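Local coordinates for protein retinoic acid receptor (PDB 6EU9) that binds all-trans retinoic acid in its ligand-binding domain and probably acts as a low-affinity retinoid sensor that regulates transcription, at residues Pro190-Pro193 against His194-Ala197. Sequence-based numbering, arbitrary orientation.
Sequences PDSP and HSFA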
loop_
_atom_site.group_PDB
_atom_site.type_symbol
_atom_site.label_atom_id
_atom_site.label_comp_id
_atom_site.label_asym_id
_atom_site.label_seq_id
_atom_site.Cartn_x
_atom_site.Cartn_y
_atom_site.Cartn_z
ATOM N N PRO A 190 23.372 29.892 -4.597
ATOM C CA PRO A 190 23.917 30.254 -5.910
ATOM C C PRO A 190 25.422 30.106 -5.923
ATOM O O PRO A 190 25.984 29.672 -6.955
ATOM C CB PRO A 190 23.558 31.725 -6.050
ATOM C CG PRO A 190 22.507 31.973 -5.037
ATOM C CD PRO A 190 22.848 31.083 -3.910
ATOM N N ASP A 191 26.057 30.379 -4.783
ATOM C CA ASP A 191 27.485 30.255 -4.636
ATOM C C ASP A 191 28.038 28.836 -4.830
ATOM O O ASP A 191 29.028 28.669 -5.550
ATOM C CB ASP A 191 27.889 30.798 -3.260
ATOM C CG ASP A 191 26.863 30.409 -2.154
ATOM O OD1 ASP A 191 25.626 30.446 -2.388
ATOM O OD2 ASP A 191 27.303 30.081 -1.026
ATOM N N SER A 192 27.428 27.836 -4.215
ATOM C CA SER A 192 28.069 26.499 -4.256
ATOM C C SER A 192 27.175 25.613 -5.067
ATOM O O SER A 192 26.091 25.316 -4.636
ATOM C CB SER A 192 28.251 25.890 -2.862
ATOM O OG SER A 192 26.986 25.655 -2.289
ATOM N N PRO A 193 27.613 25.259 -6.277
ATOM C CA PRO A 193 26.805 24.466 -7.139
ATOM C C PRO A 193 26.874 22.949 -6.845
ATOM O O PRO A 193 26.000 22.179 -7.357
ATOM C CB PRO A 193 27.321 24.822 -8.512
ATOM C CG PRO A 193 28.729 25.179 -8.302
ATOM C CD PRO A 193 28.972 25.449 -6.851
ATOM N N HIS A 194 27.831 22.540 -6.002
ATOM C CA HIS A 194 27.933 21.134 -5.641
ATOM C C HIS A 194 27.031 20.747 -4.461
ATOM O O HIS A 194 26.941 19.587 -4.128
ATOM C CB HIS A 194 29.366 20.776 -5.291
ATOM C CG HIS A 194 29.839 21.472 -4.063
ATOM N ND1 HIS A 194 30.984 22.223 -3.998
ATOM C CD2 HIS A 194 29.284 21.523 -2.828
ATOM C CE1 HIS A 194 31.094 22.731 -2.785
ATOM N NE2 HIS A 194 30.096 22.288 -2.047
ATOM N N SER A 195 26.297 21.690 -3.889
ATOM C CA SER A 195 25.328 21.373 -2.814
ATOM C C SER A 195 24.280 20.354 -3.120
ATOM O O SER A 195 24.035 19.512 -2.281
ATOM C CB SER A 195 24.572 22.596 -2.407
ATOM O OG SER A 195 25.419 23.700 -2.345
ATOM N N PHE A 196 23.742 20.355 -4.348
ATOM C CA PHE A 196 22.760 19.329 -4.735
ATOM C C PHE A 196 23.383 17.948 -4.692
ATOM O O PHE A 196 22.799 17.052 -4.116
ATOM C CB PHE A 196 22.223 19.639 -6.122
ATOM C CG PHE A 196 21.325 18.598 -6.658
ATOM C CD1 PHE A 196 20.112 18.298 -6.002
ATOM C CD2 PHE A 196 21.626 17.928 -7.838
ATOM C CE1 PHE A 196 19.205 17.324 -6.476
ATOM C CE2 PHE A 196 20.738 16.919 -8.331
ATOM C CZ PHE A 196 19.540 16.611 -7.642
ATOM N N ALA A 197 24.593 17.794 -5.226
ATOM C CA ALA A 197 25.371 16.520 -5.153
ATOM C C ALA A 197 25.610 16.140 -3.729
ATOM O O ALA A 197 25.411 14.965 -3.381
ATOM C CB ALA A 197 26.706 16.557 -5.921
#
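S192 and S195 join their hydroxyls across the turn that leads into a helix: S192 OG donates a hydrogen bond to S195 OG at 2.5 Å. S192 OG stands between its own backbone N and carbonyl carbon (chi1 64°), which swings it forward to the hydroxyl three residues on. S195 OG, lying beside its own backbone N, also comes to 2.9 Å from S192 O. P193 and H194 carry the chain from one serine to the other.

The other side-chain contact is that of the H194 ring with S192 CB. The imidazole folds back over the chain and presents one face to S192 CB, which sits 4.1 Å above the ring plane and toward the rim; NE2 is the ring atom closest to it. With an alanine at S192, the S195 hydroxyl is likely to lose its donor and the turn this side-chain tie.

The turn connects helix 167-188 to helix 195-222 at the surface of the mainly helical nuclear-receptor ligand-binding fold. From the first turn of helix 195-222, S195 rests on V185, and F196 reaches back to L181 and K182, seating the new helix against the one before.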